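Local coordinates for protein valine-pyruvate aminotransferase (Salmonella typhimurium, PDB 3G7Q) that uses pyridoxal 5'-phosphate to carry out valine–pyruvate transamination, probably turning L-valine and pyruvate into 3-methyl-2-oxobutanoate and L-alanine, at residues 18-23 with 355-360; 49-54 with 251-256; 55-60 with 294-299; 372-377 with 382-387. One frame throughout, in Å; residues are numbered along the deposited sequence. Where two conformers were deposited one is given.

Interaction 1. Residues 18-23 with 355-360; sequences TRLMED and LLYQRL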
loop_
_atom_site.group_PDB
_atom_site.type_symbol
_atom_site.label_atom_id
_atom_site.label_comp_id
_atom_site.label_asym_id
_atom_site.label_seq_id
_atom_site.Cartn_x
_atom_site.Cartn_y
_atom_site.Cartn_z
ATOM N N THR A 18 1.281 1.267 21.495
ATOM C CA THR A 18 1.501 2.612 20.987
ATOM C C THR A 18 2.790 3.167 21.581
ATOM O O THR A 18 3.632 3.688 20.848
ATOM C CB THR A 18 0.303 3.579 21.289
ATOM N N ARG A 19 2.956 3.034 22.898
ATOM C CA ARG A 19 4.165 3.540 23.553
ATOM C C ARG A 19 5.391 2.814 23.002
ATOM O O ARG A 19 6.409 3.433 22.691
ATOM C CB ARG A 19 4.064 3.399 25.077
ATOM N N LEU A 20 5.286 1.494 22.862
ATOM C CA LEU A 20 6.384 0.692 22.323
ATOM C C LEU A 20 6.809 1.223 20.956
ATOM O O LEU A 20 8.000 1.476 20.707
ATOM C CB LEU A 20 5.957 -0.771 22.225
ATOM C CG LEU A 20 7.007 -1.791 21.809
ATOM C CD1 LEU A 20 8.161 -1.822 22.811
ATOM C CD2 LEU A 20 6.331 -3.152 21.667
HETATM N N MSE A 21 5.822 1.421 20.083
HETATM C CA MSE A 21 6.076 1.968 18.749
HETATM C C MSE A 21 6.769 3.330 18.844
HETATM O O MSE A 21 7.739 3.584 18.135
HETATM C CB MSE A 21 4.770 2.071 17.960
ATOM N N GLU A 22 6.286 4.194 19.738
ATOM C CA GLU A 22 6.911 5.499 19.951
ATOM C C GLU A 22 8.344 5.346 20.425
ATOM O O GLU A 22 9.236 6.042 19.946
ATOM C CB GLU A 22 6.149 6.320 20.988
ATOM C CG GLU A 22 4.787 6.813 20.537
ATOM C CD GLU A 22 3.985 7.445 21.670
ATOM O OE1 GLU A 22 4.563 7.719 22.749
ATOM O OE2 GLU A 22 2.768 7.662 21.475
ATOM N N ASP A 23 8.556 4.461 21.400
ATOM C CA ASP A 23 9.896 4.211 21.926
ATOM C C ASP A 23 10.796 3.654 20.837
ATOM O O ASP A 23 11.916 4.126 20.660
ATOM C CB ASP A 23 9.880 3.163 23.039
ATOM C CG ASP A 23 9.173 3.615 24.298
ATOM O OD1 ASP A 23 8.914 4.824 24.495
ATOM O OD2 ASP A 23 8.884 2.731 25.122
ATOM N N LEU A 355 8.488 -4.753 32.785
ATOM C CA LEU A 355 9.322 -3.975 33.711
ATOM C C LEU A 355 10.788 -3.994 33.269
ATOM O O LEU A 355 11.451 -2.961 33.255
ATOM C CB LEU A 355 9.171 -4.452 35.150
ATOM C CG LEU A 355 9.989 -3.673 36.189
ATOM C CD1 LEU A 355 9.754 -2.125 36.134
ATOM C CD2 LEU A 355 9.670 -4.212 37.585
ATOM N N LEU A 356 11.281 -5.167 32.924
ATOM C CA LEU A 356 12.647 -5.284 32.396
ATOM C C LEU A 356 12.851 -4.335 31.206
ATOM O O LEU A 356 13.853 -3.631 31.131
ATOM C CB LEU A 356 12.935 -6.704 31.972
ATOM C CG LEU A 356 14.421 -6.996 31.687
ATOM C CD1 LEU A 356 15.334 -6.786 32.928
ATOM C CD2 LEU A 356 14.573 -8.424 31.109
ATOM N N TYR A 357 11.875 -4.279 30.305
ATOM C CA TYR A 357 11.933 -3.369 29.161
ATOM C C TYR A 357 12.173 -1.914 29.581
ATOM O O TYR A 357 12.950 -1.204 28.951
ATOM C CB TYR A 357 10.615 -3.446 28.364
ATOM C CG TYR A 357 10.468 -2.348 27.319
ATOM C CD1 TYR A 357 9.896 -1.118 27.625
ATOM C CD2 TYR A 357 10.872 -2.564 26.014
ATOM C CE1 TYR A 357 9.765 -0.129 26.651
ATOM C CE2 TYR A 357 10.762 -1.567 25.048
ATOM C CZ TYR A 357 10.196 -0.371 25.370
ATOM O OH TYR A 357 10.084 0.585 24.387
ATOM N N GLN A 358 11.473 -1.456 30.612
ATOM C CA GLN A 358 11.643 -0.075 31.095
ATOM C C GLN A 358 13.063 0.138 31.620
ATOM O O GLN A 358 13.677 1.184 31.405
ATOM C CB GLN A 358 10.621 0.267 32.183
ATOM C CG GLN A 358 9.170 0.271 31.677
ATOM C CD GLN A 358 8.924 1.329 30.615
ATOM O OE1 GLN A 358 9.512 2.415 30.668
ATOM N NE2 GLN A 358 8.047 1.029 29.656
ATOM N N ARG A 359 13.571 -0.853 32.335
ATOM C CA ARG A 359 14.924 -0.766 32.904
ATOM C C ARG A 359 16.008 -0.743 31.835
ATOM O O ARG A 359 17.011 -0.024 31.972
ATOM C CB ARG A 359 15.151 -1.907 33.885
ATOM C CG ARG A 359 14.302 -1.710 35.116
ATOM C CD ARG A 359 14.521 -2.780 36.111
ATOM N NE ARG A 359 13.673 -2.591 37.293
ATOM C CZ ARG A 359 13.695 -3.412 38.327
ATOM N NH1 ARG A 359 14.528 -4.440 38.326
ATOM N NH2 ARG A 359 12.899 -3.188 39.363
ATOM N N LEU A 360 15.820 -1.558 30.807
ATOM C CA LEU A 360 16.726 -1.593 29.647
ATOM C C LEU A 360 16.652 -0.262 28.882
ATOM O O LEU A 360 17.665 0.331 28.538
ATOM C CB LEU A 360 16.339 -2.730 28.747
ATOM C CG LEU A 360 16.564 -4.152 29.271
ATOM C CD1 LEU A 360 15.966 -5.222 28.331
ATOM C CD2 LEU A 360 18.042 -4.388 29.440
HETATM O O HOH W 1 7.534 2.848 27.419
#
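L20 and Y357 meet between two helices, 17-25 and 353-362, whose backbones stay well apart: the CA atoms of these two residues lie 9.7 Å from each other, the closest such pair. A long side chain is needed to span the gap, and Y357 supplies it. With CG anti to the backbone N (chi1 169°), its ring extends to D23, where Y357 OH donates a hydrogen bond of 2.6 Å to D23 OD2. The bond uses the anti lone pair of OD2, the one turned away from OD1, and the carboxylate is nearly parallel to the ring, the planes 18° apart, with OD2 at the ring edge. A water donates a second bond to the same oxygen, 2.7 Å from D23 OD2, and accepts from Q358 NE2 at 2.9 Å, adding an indirect tie to the second helix. Leucine suits position 20 because its CD1 methyl packs against the ring carbons beside the hydroxyl: L20 CD1 is 3.4 Å from Y357 CE2, approaching obliquely. P369, on strand 368-369, touches both L20 and Y357. The arrangement is consistent with the class I aminotransferase fold, in which the N-terminal segment packs against the C-terminal small domain.

Interaction 2. Residues 49-54 with 251-256; sequences DYFQTL and LGLPGS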
loop_
_atom_site.group_PDB
_atom_site.type_symbol
_atom_site.label_atom_id
_atom_site.label_comp_id
_atom_site.label_asym_id
_atom_site.label_seq_id
_atom_site.Cartn_x
_atom_site.Cartn_y
_atom_site.Cartn_z
ATOM N N ASP A 49 26.363 -4.818 -3.079
ATOM C CA ASP A 49 27.107 -4.740 -4.334
ATOM C C ASP A 49 26.265 -5.279 -5.493
ATOM O O ASP A 49 26.213 -4.675 -6.565
ATOM C CB ASP A 49 28.418 -5.553 -4.255
ATOM C CG ASP A 49 29.437 -4.962 -3.289
ATOM O OD1 ASP A 49 29.307 -3.787 -2.864
ATOM O OD2 ASP A 49 30.403 -5.693 -2.965
ATOM N N TYR A 50 25.614 -6.419 -5.272
ATOM C CA TYR A 50 24.744 -7.009 -6.277
ATOM C C TYR A 50 23.637 -6.037 -6.684
ATOM O O TYR A 50 23.437 -5.795 -7.860
ATOM C CB TYR A 50 24.096 -8.306 -5.768
ATOM C CG TYR A 50 23.153 -8.875 -6.788
ATOM C CD1 TYR A 50 23.615 -9.707 -7.813
ATOM C CD2 TYR A 50 21.795 -8.557 -6.753
ATOM C CE1 TYR A 50 22.746 -10.207 -8.766
ATOM C CE2 TYR A 50 20.933 -9.033 -7.709
ATOM C CZ TYR A 50 21.397 -9.863 -8.704
ATOM O OH TYR A 50 20.511 -10.336 -9.638
ATOM N N PHE A 51 22.917 -5.482 -5.711
ATOM C CA PHE A 51 21.833 -4.536 -6.043
ATOM C C PHE A 51 22.335 -3.278 -6.740
ATOM O O PHE A 51 21.655 -2.742 -7.634
ATOM C CB PHE A 51 21.030 -4.157 -4.810
ATOM C CG PHE A 51 20.264 -5.320 -4.179
ATOM C CD1 PHE A 51 19.449 -6.150 -4.942
ATOM C CD2 PHE A 51 20.280 -5.510 -2.818
ATOM C CE1 PHE A 51 18.732 -7.194 -4.349
ATOM C CE2 PHE A 51 19.567 -6.577 -2.227
ATOM C CZ PHE A 51 18.805 -7.416 -3.007
ATOM N N GLN A 52 23.501 -2.778 -6.337
ATOM C CA GLN A 52 24.061 -1.600 -6.991
ATOM C C GLN A 52 24.341 -1.875 -8.469
ATOM O O GLN A 52 24.040 -1.041 -9.350
ATOM C CB GLN A 52 25.318 -1.114 -6.267
ATOM C CG GLN A 52 25.999 0.069 -6.922
ATOM C CD GLN A 52 25.118 1.318 -7.007
ATOM O OE1 GLN A 52 24.300 1.578 -6.120
ATOM N NE2 GLN A 52 25.343 2.114 -8.020
ATOM N N THR A 53 24.897 -3.044 -8.766
ATOM C CA THR A 53 25.179 -3.400 -10.147
ATOM C C THR A 53 23.883 -3.630 -10.923
ATOM O O THR A 53 23.753 -3.212 -12.062
ATOM C CB THR A 53 26.075 -4.662 -10.214
ATOM O OG1 THR A 53 27.280 -4.392 -9.498
ATOM C CG2 THR A 53 26.402 -5.044 -11.662
ATOM N N LEU A 54 22.930 -4.313 -10.302
ATOM C CA LEU A 54 21.662 -4.566 -10.956
ATOM C C LEU A 54 20.953 -3.246 -11.295
ATOM O O LEU A 54 20.443 -3.061 -12.404
ATOM C CB LEU A 54 20.774 -5.395 -10.057
ATOM C CG LEU A 54 19.417 -5.787 -10.618
ATOM C CD1 LEU A 54 19.573 -6.661 -11.898
ATOM C CD2 LEU A 54 18.603 -6.491 -9.543
ATOM N N LEU A 251 14.858 -10.025 1.405
ATOM C CA LEU A 251 15.955 -10.235 0.481
ATOM C C LEU A 251 16.977 -9.100 0.635
ATOM O O LEU A 251 18.064 -9.163 0.066
ATOM C CB LEU A 251 15.452 -10.233 -0.969
ATOM C CG LEU A 251 16.400 -10.789 -2.037
ATOM C CD1 LEU A 251 16.442 -12.290 -1.929
ATOM C CD2 LEU A 251 15.966 -10.380 -3.439
ATOM N N GLY A 252 16.617 -8.055 1.389
ATOM C CA GLY A 252 17.469 -6.880 1.581
ATOM C C GLY A 252 16.942 -5.670 0.813
ATOM O O GLY A 252 17.704 -4.752 0.500
ATOM N N LEU A 253 15.644 -5.667 0.525
ATOM C CA LEU A 253 14.988 -4.589 -0.198
ATOM C C LEU A 253 13.803 -4.062 0.616
ATOM O O LEU A 253 12.686 -3.988 0.107
ATOM C CB LEU A 253 14.532 -5.080 -1.573
ATOM C CG LEU A 253 15.647 -5.518 -2.533
ATOM C CD1 LEU A 253 15.095 -6.201 -3.786
ATOM C CD2 LEU A 253 16.557 -4.296 -2.913
ATOM N N PRO A 254 14.059 -3.666 1.874
ATOM C CA PRO A 254 12.958 -3.227 2.735
ATOM C C PRO A 254 12.286 -1.953 2.242
ATOM O O PRO A 254 11.178 -1.655 2.679
ATOM C CB PRO A 254 13.649 -3.016 4.085
ATOM C CG PRO A 254 15.046 -2.652 3.729
ATOM C CD PRO A 254 15.349 -3.568 2.585
ATOM N N GLY A 255 12.951 -1.235 1.333
ATOM C CA GLY A 255 12.395 -0.055 0.682
ATOM C C GLY A 255 11.539 -0.348 -0.535
ATOM O O GLY A 255 10.926 0.563 -1.087
ATOM N N SER A 256 11.519 -1.591 -1.015
ATOM C CA SER A 256 10.605 -1.950 -2.100
ATOM C C SER A 256 9.328 -2.369 -1.382
ATOM O O SER A 256 9.323 -2.616 -0.184
ATOM C CB SER A 256 11.086 -3.125 -2.914
ATOM O OG SER A 256 10.928 -4.311 -2.142
#
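F51, on helix 45-61, meets L253 in a loop without regular helix or strand, their CA atoms 9.0 Å apart; from L253 to S256 this loop makes a type I beta turn. The two side chains come from opposite directions and meet as methyl on ring. L253 CD2 sits over the middle of one face of F51, 3.7 Å from the ring centroid and only 4° off the ring normal, a CH-pi contact. L253 CG lies over the same face, 3.7 Å from F51 CZ. F51 has CG anti to its carbonyl carbon (chi1 -65°), which sends the phenyl group out from the helix to the loop. The loop joins strands 242-247 and 259-262, antiparallel neighbours in the large seven-stranded sheet, and residues 251-256 come directly after the lysine that, in this family, normally carries pyridoxal phosphate. Near the plane of the phenyl ring, at its edge, L251 O lies 3.6 Å from F51 CZ. G252 holds a phi of 107°, strained for any residue with a beta carbon. Inside the turn, L253 O accepts from both S256 N and S256 OG, each at 2.9 Å, so a serine here reinforces the bend. C69 of the second subunit packs on both F51 and L253, and G255 makes backbone hydrogen bonds to that subunit.

Interaction 3. Residues 55-60 with 294-299; sequences LTDMVE and IKRNDL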
loop_
_atom_site.group_PDB
_atom_site.type_symbol
_atom_site.label_atom_id
_atom_site.label_comp_id
_atom_site.label_asym_id
_atom_site.label_seq_id
_atom_site.Cartn_x
_atom_site.Cartn_y
_atom_site.Cartn_z
ATOM N N LEU A 55 20.912 -2.346 -10.329
ATOM C CA LEU A 55 20.258 -1.047 -10.553
ATOM C C LEU A 55 20.964 -0.267 -11.644
ATOM O O LEU A 55 20.323 0.382 -12.479
ATOM C CB LEU A 55 20.217 -0.266 -9.243
ATOM C CG LEU A 55 19.203 -0.804 -8.222
ATOM C CD1 LEU A 55 19.463 -0.196 -6.845
ATOM C CD2 LEU A 55 17.728 -0.541 -8.683
ATOM N N THR A 56 22.295 -0.323 -11.652
ATOM C CA THR A 56 23.061 0.353 -12.689
ATOM C C THR A 56 22.668 -0.184 -14.058
ATOM O O THR A 56 22.410 0.600 -14.991
ATOM C CB THR A 56 24.580 0.234 -12.435
ATOM O OG1 THR A 56 24.904 0.925 -11.213
ATOM C CG2 THR A 56 25.383 0.812 -13.607
ATOM N N ASP A 57 22.578 -1.503 -14.195
ATOM C CA ASP A 57 22.189 -2.102 -15.481
ATOM C C ASP A 57 20.770 -1.730 -15.889
ATOM O O ASP A 57 20.507 -1.431 -17.052
ATOM C CB ASP A 57 22.252 -3.628 -15.421
ATOM C CG ASP A 57 23.666 -4.164 -15.243
ATOM O OD1 ASP A 57 24.649 -3.439 -15.487
ATOM O OD2 ASP A 57 23.779 -5.332 -14.852
HETATM N N MSE A 58 19.860 -1.779 -14.916
HETATM C CA MSE A 58 18.449 -1.471 -15.167
HETATM C C MSE A 58 18.210 -0.020 -15.539
HETATM O O MSE A 58 17.373 0.252 -16.393
HETATM C CB MSE A 58 17.586 -1.875 -13.967
HETATM C CG MSE A 58 17.523 -3.373 -13.761
HETATM SE SE MSE A 58 16.491 -3.841 -12.196
HETATM C CE MSE A 58 14.651 -3.261 -12.838
ATOM N N VAL A 59 18.926 0.907 -14.915
ATOM C CA VAL A 59 18.775 2.305 -15.278
ATOM C C VAL A 59 19.325 2.523 -16.687
ATOM O O VAL A 59 18.682 3.175 -17.517
ATOM C CB VAL A 59 19.456 3.243 -14.289
ATOM C CG1 VAL A 59 19.393 4.670 -14.810
ATOM C CG2 VAL A 59 18.782 3.146 -12.929
ATOM N N GLU A 60 20.488 1.936 -16.972
ATOM C CA GLU A 60 21.118 2.085 -18.298
ATOM C C GLU A 60 20.296 1.453 -19.427
ATOM O O GLU A 60 20.279 1.974 -20.534
ATOM C CB GLU A 60 22.557 1.526 -18.284
ATOM C CG GLU A 60 23.508 2.375 -17.419
ATOM C CD GLU A 60 24.950 1.823 -17.259
ATOM O OE1 GLU A 60 25.234 0.661 -17.650
ATOM O OE2 GLU A 60 25.793 2.578 -16.713
ATOM N N ILE A 294 14.981 -13.112 -11.488
ATOM C CA ILE A 294 14.490 -14.431 -11.929
ATOM C C ILE A 294 15.051 -14.764 -13.311
ATOM O O ILE A 294 15.540 -15.872 -13.542
ATOM C CB ILE A 294 12.958 -14.487 -11.934
ATOM C CG1 ILE A 294 12.448 -14.474 -10.496
ATOM C CG2 ILE A 294 12.457 -15.744 -12.666
ATOM C CD1 ILE A 294 10.965 -14.191 -10.363
ATOM N N LYS A 295 14.998 -13.794 -14.214
ATOM C CA LYS A 295 15.550 -13.943 -15.576
ATOM C C LYS A 295 17.036 -14.283 -15.575
ATOM O O LYS A 295 17.494 -15.100 -16.374
ATOM C CB LYS A 295 15.335 -12.644 -16.349
ATOM C CG LYS A 295 15.847 -12.626 -17.769
ATOM C CD LYS A 295 15.558 -11.273 -18.435
ATOM N N ARG A 296 17.788 -13.663 -14.664
ATOM C CA ARG A 296 19.216 -13.905 -14.558
ATOM C C ARG A 296 19.568 -15.141 -13.723
ATOM O O ARG A 296 20.751 -15.442 -13.554
ATOM C CB ARG A 296 19.900 -12.689 -13.952
ATOM C CG ARG A 296 19.748 -11.426 -14.765
ATOM C CD ARG A 296 20.400 -10.266 -14.080
ATOM N NE ARG A 296 20.224 -9.065 -14.900
ATOM C CZ ARG A 296 21.014 -7.994 -14.859
ATOM N NH1 ARG A 296 22.092 -7.949 -14.075
ATOM N NH2 ARG A 296 20.745 -6.965 -15.648
ATOM N N ASN A 297 18.555 -15.842 -13.222
ATOM C CA ASN A 297 18.733 -17.032 -12.390
ATOM C C ASN A 297 19.576 -16.708 -11.149
ATOM O O ASN A 297 20.437 -17.490 -10.750
ATOM C CB ASN A 297 19.342 -18.187 -13.201
ATOM C CG ASN A 297 19.153 -19.539 -12.533
ATOM O OD1 ASN A 297 18.063 -19.865 -12.050
ATOM N ND2 ASN A 297 20.211 -20.339 -12.514
ATOM N N ASP A 298 19.315 -15.545 -10.553
ATOM C CA ASP A 298 20.028 -15.091 -9.365
ATOM C C ASP A 298 19.213 -15.185 -8.081
ATOM O O ASP A 298 19.796 -15.184 -6.999
ATOM C CB ASP A 298 20.426 -13.626 -9.520
ATOM C CG ASP A 298 21.502 -13.417 -10.553
ATOM O OD1 ASP A 298 22.291 -14.351 -10.784
ATOM O OD2 ASP A 298 21.558 -12.290 -11.098
ATOM N N LEU A 299 17.890 -15.252 -8.174
ATOM C CA LEU A 299 17.069 -15.134 -6.958
ATOM C C LEU A 299 17.298 -16.293 -5.975
ATOM O O LEU A 299 17.603 -16.078 -4.796
ATOM C CB LEU A 299 15.594 -14.972 -7.349
ATOM C CG LEU A 299 14.577 -14.770 -6.226
ATOM C CD1 LEU A 299 14.940 -13.543 -5.388
ATOM C CD2 LEU A 299 13.146 -14.690 -6.830
#
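D57 OD2 receives a salt-bridging hydrogen bond from R296 NH1, 3.2 Å long, with an N-H...O angle of 159°. The oxygen lies near the guanidinium plane, at its edge, and offers the anti lone pair, the one facing away from OD1. Carboxylate and guanidinium are turned 35° against each other. R296 NH2 is a little farther from D57 OD2, at 3.5 Å, and its other close neighbour on this helix is D57 CB, 3.7 Å away. Arginine suits the place because a long arm is required: the CA atoms of D57 and R296 are 12.2 Å apart, and the chain from CG to NE is fully extended. Aspartate suits position 57 because its short carboxylate, on the helix face toward 294-299, meets the end of that arm. R296 stands where helix 285-295 ends in a Schellman motif, N297 taking a positive phi of 57° while N297 N bonds back to I294 O at 3.0 Å. E292, one turn earlier, forms a salt bridge with R296 NE, which holds the guanidinium between two acids. Next to this pair the same two helices also meet through apolar groups, M58 resting on A288 and M289. Elsewhere on helix 45-61, V59 O accepts a hydrogen bond from Q52 NE2 of the second subunit.

Interaction 4. Residues 372-377 with 382-387; sequences YFFPGL and PHTHQC. With EDO (1,2-ethanediol), chain F.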
loop_
_atom_site.group_PDB
_atom_site.type_symbol
_atom_site.label_atom_id
_atom_site.label_comp_id
_atom_site.label_asym_id
_atom_site.label_seq_id
_atom_site.Cartn_x
_atom_site.Cartn_y
_atom_site.Cartn_z
ATOM N N TYR A 372 3.306 -9.134 23.895
ATOM C CA TYR A 372 2.613 -8.571 22.780
ATOM C C TYR A 372 2.422 -9.521 21.596
ATOM O O TYR A 372 1.594 -9.242 20.732
ATOM C CB TYR A 372 3.303 -7.260 22.375
ATOM C CG TYR A 372 3.378 -6.261 23.532
ATOM C CD1 TYR A 372 2.231 -5.906 24.255
ATOM C CD2 TYR A 372 4.575 -5.659 23.885
ATOM C CE1 TYR A 372 2.292 -5.005 25.320
ATOM C CE2 TYR A 372 4.641 -4.748 24.941
ATOM C CZ TYR A 372 3.505 -4.426 25.659
ATOM O OH TYR A 372 3.574 -3.505 26.707
ATOM N N PHE A 373 3.122 -10.665 21.581
ATOM C CA PHE A 373 2.996 -11.645 20.507
ATOM C C PHE A 373 2.009 -12.792 20.779
ATOM O O PHE A 373 2.036 -13.799 20.067
ATOM C CB PHE A 373 4.380 -12.235 20.191
ATOM C CG PHE A 373 5.390 -11.211 19.768
ATOM C CD1 PHE A 373 6.186 -10.562 20.697
ATOM C CD2 PHE A 373 5.547 -10.882 18.425
ATOM C CE1 PHE A 373 7.137 -9.608 20.300
ATOM C CE2 PHE A 373 6.481 -9.930 18.032
ATOM C CZ PHE A 373 7.277 -9.294 18.981
ATOM N N PHE A 374 1.194 -12.667 21.821
ATOM C CA PHE A 374 0.240 -13.701 22.206
ATOM C C PHE A 374 -1.191 -13.190 22.337
ATOM O O PHE A 374 -1.871 -13.514 23.293
ATOM C CB PHE A 374 0.600 -14.271 23.569
ATOM C CG PHE A 374 1.898 -14.993 23.626
ATOM C CD1 PHE A 374 3.054 -14.330 23.988
ATOM C CD2 PHE A 374 1.946 -16.358 23.434
ATOM C CE1 PHE A 374 4.236 -15.001 24.078
ATOM C CE2 PHE A 374 3.140 -17.035 23.530
ATOM C CZ PHE A 374 4.290 -16.354 23.863
ATOM N N PRO A 375 -1.675 -12.418 21.381
ATOM C CA PRO A 375 -3.054 -11.967 21.609
ATOM C C PRO A 375 -4.077 -13.088 21.449
ATOM O O PRO A 375 -3.901 -13.996 20.643
ATOM C CB PRO A 375 -3.264 -10.935 20.503
ATOM C CG PRO A 375 -2.397 -11.441 19.388
ATOM C CD PRO A 375 -1.147 -11.947 20.091
ATOM N N GLY A 376 -5.139 -13.019 22.234
ATOM C CA GLY A 376 -6.230 -13.961 22.111
ATOM C C GLY A 376 -6.055 -15.335 22.727
ATOM O O GLY A 376 -6.711 -16.268 22.281
ATOM N N LEU A 377 -5.168 -15.483 23.711
ATOM C CA LEU A 377 -5.046 -16.754 24.423
ATOM C C LEU A 377 -6.307 -17.014 25.189
ATOM O O LEU A 377 -6.851 -16.093 25.768
ATOM C CB LEU A 377 -3.911 -16.739 25.443
ATOM C CG LEU A 377 -2.487 -16.889 24.986
ATOM C CD1 LEU A 377 -1.524 -16.628 26.138
ATOM C CD2 LEU A 377 -2.280 -18.296 24.387
ATOM N N PRO A 382 1.620 -16.877 32.618
ATOM C CA PRO A 382 2.752 -16.076 33.105
ATOM C C PRO A 382 3.967 -16.101 32.185
ATOM O O PRO A 382 4.709 -15.113 32.066
ATOM C CB PRO A 382 3.059 -16.721 34.468
ATOM C CG PRO A 382 1.733 -17.225 34.941
ATOM C CD PRO A 382 1.108 -17.780 33.671
ATOM N N HIS A 383 4.172 -17.231 31.538
ATOM C CA HIS A 383 5.234 -17.359 30.540
ATOM C C HIS A 383 5.341 -16.193 29.564
ATOM O O HIS A 383 6.451 -15.779 29.212
ATOM C CB HIS A 383 4.985 -18.634 29.739
ATOM C CG HIS A 383 5.995 -18.885 28.657
ATOM N ND1 HIS A 383 7.204 -19.495 28.904
ATOM C CD2 HIS A 383 5.939 -18.689 27.315
ATOM C CE1 HIS A 383 7.867 -19.620 27.764
ATOM N NE2 HIS A 383 7.122 -19.140 26.785
ATOM N N THR A 384 4.217 -15.638 29.125
ATOM C CA THR A 384 4.248 -14.538 28.155
ATOM C C THR A 384 4.958 -13.309 28.711
ATOM O O THR A 384 5.444 -12.485 27.953
ATOM C CB THR A 384 2.852 -14.141 27.656
ATOM O OG1 THR A 384 2.098 -13.478 28.682
ATOM C CG2 THR A 384 2.093 -15.392 27.151
ATOM N N HIS A 385 5.026 -13.208 30.034
ATOM C CA HIS A 385 5.702 -12.086 30.688
ATOM C C HIS A 385 7.152 -12.385 31.055
ATOM O O HIS A 385 7.771 -11.637 31.818
ATOM C CB HIS A 385 4.895 -11.697 31.933
ATOM C CG HIS A 385 3.549 -11.172 31.592
ATOM N ND1 HIS A 385 3.384 -9.899 31.092
ATOM C CD2 HIS A 385 2.325 -11.745 31.596
ATOM C CE1 HIS A 385 2.103 -9.695 30.842
ATOM N NE2 HIS A 385 1.437 -10.801 31.133
ATOM N N GLN A 386 7.710 -13.462 30.518
ATOM C CA GLN A 386 9.081 -13.837 30.809
ATOM C C GLN A 386 9.944 -13.871 29.547
ATOM O O GLN A 386 11.092 -14.270 29.622
ATOM C CB GLN A 386 9.105 -15.216 31.470
ATOM C CG GLN A 386 8.365 -15.245 32.780
ATOM C CD GLN A 386 8.244 -16.620 33.414
ATOM O OE1 GLN A 386 8.823 -17.624 32.967
ATOM N NE2 GLN A 386 7.470 -16.667 34.484
ATOM N N CYS A 387 9.398 -13.425 28.408
ATOM C CA CYS A 387 10.112 -13.483 27.135
ATOM C C CYS A 387 10.310 -12.115 26.517
ATOM O O CYS A 387 9.562 -11.171 26.811
ATOM C CB CYS A 387 9.359 -14.356 26.129
ATOM S SG CYS A 387 9.063 -16.078 26.583
HETATM C C1 EDO F . 6.364 -1.798 26.160
HETATM O O1 EDO F . 5.922 -2.378 27.398
HETATM C C2 EDO F . 6.396 -0.271 26.261
HETATM O O2 EDO F . 5.081 0.266 26.470
#
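Within the long connection between strands 368-369 and 387-391, F374 and T384 bring two parts of one loop together, their CA atoms 7.2 Å apart. F374 opens a type II beta turn that ends at L377, with G376 taking the positive phi such a turn asks for; T384 lies in a short 3-10 segment. The methyl T384 CG2 lies over one face of the F374 ring, 3.5 Å from its centroid and 15° off the ring normal, displaced a little toward the rim on the CD1 side. Threonine fits because its two branches do different work. Its OG1 takes the position between backbone N and carbonyl carbon (chi1 71°) and is hydrogen-bonded to H371 ND1 and W381 O, leaving the methyl for the ring. L377 CD1 meets T384 CG2 tip to tip at 4.0 Å. F374 CZ lies near the plane of the H383 imidazole, at its edge, a loose 4.5 Å from H383 CD2, and H383 NE2 bonds to Y168 OH. At the start of the loop, Y372 OH shares a 2.7 Å hydrogen bond with O1 of 1,2-ethanediol, probably from the crystallisation liquor. A135, P136 and W343 also pack on F374. This is a small apolar core inside an extended beta-hairpin connection, here joining two neighbouring antiparallel strands of the six-stranded sheet.

From the N terminus, helix 17-25 opens interaction 1, which closes only at helix 353-362 and so encloses most of the chain. Interactions 2 and 3 are nested inside that loop. Both start on helix 45-61, at 49-54 and 55-60, and they cross, since 251-256 is reached before 294-299; they join this helix to the sheet loop and to the end of helix 285-295, where both touch the second subunit. They touch through Y50 with D298, L54 with R296, and L251 with L299. Interaction 4 follows interaction 1 in series as a short local loop, and L20 packs on Y372 where the two meet. The centres of interactions 2 and 4 lie about 35 Å apart, on opposite sides of the chain's centre.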